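Local coordinates for protein hyaluronidase-phage associated (Streptococcus pyogenes, PDB 2WB3) that probably degrades hyaluronan by a lyase reaction as a phage tail-fibre enzyme, helping the phage through the streptococcal hyaluronan capsule, at residues L44-E49 with A62-D67; I66-K71 with T78-I83. One frame throughout, in Å; residues are numbered along the deposited sequence.

Interaction 1: L44-E49 with A62-D67; sequences LKITHE and AALSID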
loop_
_atom_site.group_PDB
_atom_site.type_symbol
_atom_site.label_atom_id
_atom_site.label_comp_id
_atom_site.label_asym_id
_atom_site.label_seq_id
_atom_site.Cartn_x
_atom_site.Cartn_y
_atom_site.Cartn_z
ATOM N N LEU A 44 -12.782 2.824 11.982
ATOM C CA LEU A 44 -12.726 3.402 10.619
ATOM C C LEU A 44 -13.519 4.688 10.726
ATOM O O LEU A 44 -14.623 4.685 11.238
ATOM C CB LEU A 44 -13.368 2.439 9.549
ATOM C CG LEU A 44 -13.575 3.070 8.161
ATOM C CD1 LEU A 44 -12.242 3.573 7.575
ATOM C CD2 LEU A 44 -14.236 2.114 7.102
ATOM N N LYS A 45 -12.965 5.775 10.214
ATOM C CA LYS A 45 -13.738 7.012 10.132
ATOM C C LYS A 45 -13.861 7.390 8.658
ATOM O O LYS A 45 -12.865 7.407 7.954
ATOM C CB LYS A 45 -12.959 8.126 10.843
ATOM C CG LYS A 45 -13.454 9.576 10.716
ATOM C CD LYS A 45 -14.807 9.783 11.329
ATOM C CE LYS A 45 -15.292 11.274 11.198
ATOM N NZ LYS A 45 -14.405 12.314 11.854
ATOM N N ILE A 46 -15.079 7.642 8.218
ATOM C CA ILE A 46 -15.293 8.011 6.819
ATOM C C ILE A 46 -15.879 9.421 6.871
ATOM O O ILE A 46 -16.891 9.654 7.516
ATOM C CB ILE A 46 -16.302 7.080 6.102
ATOM C CG1 ILE A 46 -15.915 5.582 6.177
ATOM C CG2 ILE A 46 -16.392 7.494 4.608
ATOM C CD1 ILE A 46 -17.038 4.619 5.594
ATOM N N THR A 47 -15.247 10.351 6.157
ATOM C CA THR A 47 -15.820 11.675 5.953
ATOM C C THR A 47 -16.184 11.949 4.507
ATOM O O THR A 47 -15.383 11.822 3.629
ATOM C CB THR A 47 -14.881 12.762 6.398
ATOM O OG1 THR A 47 -14.655 12.559 7.779
ATOM C CG2 THR A 47 -15.529 14.186 6.269
ATOM N N HIS A 48 -17.426 12.353 4.278
ATOM C CA HIS A 48 -17.760 12.818 2.936
ATOM C C HIS A 48 -17.878 14.337 3.037
ATOM O O HIS A 48 -18.604 14.810 3.878
ATOM C CB HIS A 48 -19.099 12.271 2.495
ATOM C CG HIS A 48 -19.537 12.851 1.188
ATOM N ND1 HIS A 48 -20.215 14.039 1.120
ATOM C CD2 HIS A 48 -19.273 12.496 -0.095
ATOM C CE1 HIS A 48 -20.394 14.384 -0.147
ATOM N NE2 HIS A 48 -19.835 13.467 -0.906
ATOM N N GLU A 49 -17.231 15.054 2.126
ATOM C CA GLU A 49 -17.310 16.512 2.021
ATOM C C GLU A 49 -17.963 16.897 0.676
ATOM O O GLU A 49 -17.598 16.384 -0.363
ATOM C CB GLU A 49 -15.890 17.077 2.074
ATOM C CG GLU A 49 -15.832 18.592 2.273
ATOM C CD GLU A 49 -14.442 19.142 2.113
ATOM O OE1 GLU A 49 -13.470 18.444 2.483
ATOM O OE2 GLU A 49 -14.326 20.286 1.616
ATOM N N ALA A 62 -22.994 9.593 -0.718
ATOM C CA ALA A 62 -23.120 8.960 0.594
ATOM C C ALA A 62 -21.716 8.826 1.196
ATOM O O ALA A 62 -20.751 8.851 0.488
ATOM C CB ALA A 62 -23.822 7.540 0.455
ATOM N N ALA A 63 -21.587 8.752 2.521
ATOM C CA ALA A 63 -20.290 8.390 3.082
ATOM C C ALA A 63 -20.030 6.917 2.816
ATOM O O ALA A 63 -18.925 6.548 2.528
ATOM C CB ALA A 63 -20.299 8.656 4.600
ATOM N N LEU A 64 -21.028 6.061 2.998
ATOM C CA LEU A 64 -20.810 4.619 2.793
ATOM C C LEU A 64 -21.896 4.074 1.872
ATOM O O LEU A 64 -23.081 4.253 2.157
ATOM C CB LEU A 64 -20.883 3.891 4.126
ATOM C CG LEU A 64 -20.903 2.335 3.982
ATOM C CD1 LEU A 64 -19.597 1.823 3.368
ATOM C CD2 LEU A 64 -21.080 1.760 5.371
ATOM N N SER A 65 -21.501 3.419 0.783
ATOM C CA SER A 65 -22.492 2.886 -0.124
ATOM C C SER A 65 -22.241 1.350 -0.188
ATOM O O SER A 65 -21.121 0.908 -0.396
ATOM C CB SER A 65 -22.334 3.519 -1.542
ATOM O OG SER A 65 -23.217 2.781 -2.414
ATOM N N ILE A 66 -23.296 0.556 -0.037
ATOM C CA ILE A 66 -23.166 -0.933 -0.028
ATOM C C ILE A 66 -24.040 -1.504 -1.132
ATOM O O ILE A 66 -25.201 -1.167 -1.222
ATOM C CB ILE A 66 -23.636 -1.516 1.310
ATOM C CG1 ILE A 66 -22.513 -1.219 2.356
ATOM C CG2 ILE A 66 -23.871 -3.078 1.260
ATOM C CD1 ILE A 66 -22.925 -1.512 3.731
ATOM N N ASP A 67 -23.478 -2.385 -1.948
ATOM C CA ASP A 67 -24.314 -3.153 -2.865
ATOM C C ASP A 67 -24.137 -4.655 -2.643
ATOM O O ASP A 67 -23.045 -5.115 -2.379
ATOM C CB ASP A 67 -23.959 -2.807 -4.301
ATOM C CG ASP A 67 -25.051 -3.214 -5.280
ATOM O OD1 ASP A 67 -26.148 -3.590 -4.893
ATOM O OD2 ASP A 67 -24.815 -3.139 -6.487
#
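Ile46 meets the corner at Ala63 with both of its branches, and every contact between 44-49 and 62-67 is made by van der Waals packing, without a hydrogen bond across. Its CG2 methyl rests 3.4 Å from the carbonyl O of Ala63 and also touches the methyl of that alanine, CG2 to CB being 4.1 Å. The longer branch, extended beyond CG1 (chi2 173°), carries CD1 on to CB of Leu64 at 4.2 Å, and the two side chains cross obliquely.

This is the core of a triple-stranded beta-helix. Strands 45-49 and 64-67 of one chain do not pair with each other; each runs parallel to strands of the second and third subunits, and the chain bends at Ala63 to pass from one face of the fibre to another. Ile66 packs on Ala63 of the second subunit, and Ala63 in turn on Ile66 of the third.

His48 adds a second, looser contact. Its CB lies 4.1 Å from CA of Ala63, and with CG anti to the backbone N (chi1 174°) the ring extends past the bend, where CD2 comes 4.0 Å from the carbonyl O of Ala62. The His48 side chain also touches Asp58 and Ala61 of its own chain, and its polar bond lies outside the two segments, from NE2 to the backbone O of Glu38 of the second subunit.

Interaction 2: I66-K71 with T78-I83; sequences IDIVKK and TAAQGI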
loop_
_atom_site.group_PDB
_atom_site.type_symbol
_atom_site.label_atom_id
_atom_site.label_comp_id
_atom_site.label_asym_id
_atom_site.label_seq_id
_atom_site.Cartn_x
_atom_site.Cartn_y
_atom_site.Cartn_z
ATOM N N ILE A 66 -23.296 0.556 -0.037
ATOM C CA ILE A 66 -23.166 -0.933 -0.028
ATOM C C ILE A 66 -24.040 -1.504 -1.132
ATOM O O ILE A 66 -25.201 -1.167 -1.222
ATOM C CB ILE A 66 -23.636 -1.516 1.310
ATOM C CG1 ILE A 66 -22.513 -1.219 2.356
ATOM C CG2 ILE A 66 -23.871 -3.078 1.260
ATOM C CD1 ILE A 66 -22.925 -1.512 3.731
ATOM N N ASP A 67 -23.478 -2.385 -1.948
ATOM C CA ASP A 67 -24.314 -3.153 -2.865
ATOM C C ASP A 67 -24.137 -4.655 -2.643
ATOM O O ASP A 67 -23.045 -5.115 -2.379
ATOM C CB ASP A 67 -23.959 -2.807 -4.301
ATOM C CG ASP A 67 -25.051 -3.214 -5.280
ATOM O OD1 ASP A 67 -26.148 -3.590 -4.893
ATOM O OD2 ASP A 67 -24.815 -3.139 -6.487
ATOM N N ILE A 68 -25.227 -5.397 -2.766
ATOM C CA ILE A 68 -25.256 -6.834 -2.470
ATOM C C ILE A 68 -25.750 -7.474 -3.771
ATOM O O ILE A 68 -26.904 -7.257 -4.136
ATOM C CB ILE A 68 -26.255 -7.067 -1.363
ATOM C CG1 ILE A 68 -25.879 -6.237 -0.119
ATOM C CG2 ILE A 68 -26.251 -8.566 -0.911
ATOM C CD1 ILE A 68 -27.057 -6.134 0.899
ATOM N N VAL A 69 -24.877 -8.168 -4.499
ATOM C CA VAL A 69 -25.232 -8.659 -5.849
ATOM C C VAL A 69 -25.070 -10.191 -6.009
ATOM O O VAL A 69 -24.320 -10.840 -5.266
ATOM C CB VAL A 69 -24.448 -7.934 -6.956
ATOM C CG1 VAL A 69 -24.726 -6.427 -6.933
ATOM C CG2 VAL A 69 -22.908 -8.210 -6.918
ATOM N N LYS A 70 -25.773 -10.761 -6.997
ATOM C CA LYS A 70 -25.591 -12.169 -7.389
ATOM C C LYS A 70 -24.306 -12.372 -8.108
ATOM O O LYS A 70 -23.670 -11.420 -8.538
ATOM C CB LYS A 70 -26.721 -12.615 -8.309
ATOM C CG LYS A 70 -26.907 -11.735 -9.536
ATOM C CD LYS A 70 -28.169 -12.299 -10.267
ATOM C CE LYS A 70 -28.561 -11.512 -11.489
ATOM N NZ LYS A 70 -27.303 -11.304 -12.219
ATOM N N LYS A 71 -23.915 -13.627 -8.270
ATOM C CA LYS A 71 -22.748 -13.937 -9.067
ATOM C C LYS A 71 -22.956 -13.355 -10.492
ATOM O O LYS A 71 -23.992 -13.595 -11.073
ATOM C CB LYS A 71 -22.572 -15.468 -9.144
ATOM C CG LYS A 71 -21.346 -15.935 -9.940
ATOM C CD LYS A 71 -21.064 -17.357 -9.495
ATOM C CE LYS A 71 -19.667 -17.850 -9.882
ATOM N NZ LYS A 71 -19.469 -17.606 -11.319
ATOM N N THR A 78 -28.927 -14.100 -4.202
ATOM C CA THR A 78 -28.025 -13.952 -3.051
ATOM C C THR A 78 -28.880 -13.819 -1.818
ATOM O O THR A 78 -30.031 -13.422 -1.876
ATOM C CB THR A 78 -27.085 -12.716 -3.216
ATOM O OG1 THR A 78 -26.282 -12.566 -2.044
ATOM C CG2 THR A 78 -27.911 -11.443 -3.401
ATOM N N ALA A 79 -28.350 -14.246 -0.697
ATOM C CA ALA A 79 -29.022 -14.092 0.543
ATOM C C ALA A 79 -28.095 -13.291 1.496
ATOM O O ALA A 79 -28.343 -13.261 2.688
ATOM C CB ALA A 79 -29.271 -15.469 1.135
ATOM N N ALA A 80 -27.029 -12.698 0.958
ATOM C CA ALA A 80 -26.088 -11.912 1.781
ATOM C C ALA A 80 -26.777 -10.713 2.396
ATOM O O ALA A 80 -27.748 -10.126 1.858
ATOM C CB ALA A 80 -24.846 -11.480 0.980
ATOM N N GLN A 81 -26.245 -10.345 3.547
ATOM C CA GLN A 81 -26.765 -9.293 4.395
ATOM C C GLN A 81 -26.048 -7.982 4.084
ATOM O O GLN A 81 -24.974 -7.972 3.530
ATOM C CB GLN A 81 -26.497 -9.694 5.845
ATOM C CG GLN A 81 -27.373 -10.835 6.289
ATOM C CD GLN A 81 -26.776 -11.607 7.439
ATOM O OE1 GLN A 81 -25.606 -12.010 7.416
ATOM N NE2 GLN A 81 -27.542 -11.783 8.448
ATOM N N GLY A 82 -26.657 -6.859 4.429
ATOM C CA GLY A 82 -26.018 -5.578 4.160
ATOM C C GLY A 82 -25.008 -5.271 5.235
ATOM O O GLY A 82 -23.819 -5.355 5.023
ATOM N N ILE A 83 -25.500 -4.894 6.388
ATOM C CA ILE A 83 -24.619 -4.643 7.525
ATOM C C ILE A 83 -24.955 -5.555 8.686
ATOM O O ILE A 83 -26.101 -5.660 9.077
ATOM C CB ILE A 83 -24.793 -3.205 8.006
ATOM C CG1 ILE A 83 -24.309 -2.246 6.913
ATOM C CG2 ILE A 83 -24.005 -2.979 9.302
ATOM C CD1 ILE A 83 -24.454 -0.772 7.323
HETATM O O HOH W 1 -24.341 -10.718 -2.544
#
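Ile68 packs tightly along 78-83, up to the bend at Gly82. Its CD1 methyl lies 3.5 Å from CA of Gly82, directly against the main chain of a residue without a side chain, while CG2 sits 3.5 Å from the carbonyl O of Ala80 and 3.7 Å from CB of the same alanine. With CG1 anti to the carbonyl carbon (chi1 -58°), the two branches separate along the facing chain, one to Ala80 and the other to Gly82. Beside it, CD1 of Ile66 meets CG1 of Ile83 at 3.5 Å, the side chains crossing at about a right angle.

The two segments run in nearly opposite directions, 165° apart end to end, yet they form no hydrogen-bonded pair. As in interlocked triple-stranded beta-helices, the strands find their parallel partners on the other subunits, and side chains fill the interior between them.

Towards Lys70 the fit is looser and wetter. CB of Thr78 is 3.9 Å from the carbonyl O of Val69, and a water bridges the segments, donating to that O and to OG1 of Thr78. The same OG1 accepts from the backbone N of Ala80 at 3.1 Å, nearly straight at 167°, in an ST turn, and is also hydrogen-bonded to Asp58 of the second subunit. The ends of the Lys70 and Lys71 side chains lead away. Between the two segments, contact therefore rests on van der Waals packing and one bridging water, whereas direct bonds tie 78-83 to the second and third subunits.

How the interactions relate
Interactions 1 and 2 share strand 64-69, with centres about 17 Å apart, so that one strand packs near its start against 45-49 and near its end against 78-83. Their ranges overlap at Ile66 and Asp67, although of these only Ile66 makes a contact, in interaction 2. All touching residues of interaction 1 are buried; interaction 2 is larger in buried area (314 against 211 Å²), and passes from a buried isoleucine cluster to partly exposed residues and a bridging water. Each sets isoleucine methyls against a corner of the chain, Ala63 in the first and Gly82 in the second. Both touch the second subunit, which supplies a carbonyl acceptor for His48 and a carboxylate for Thr78.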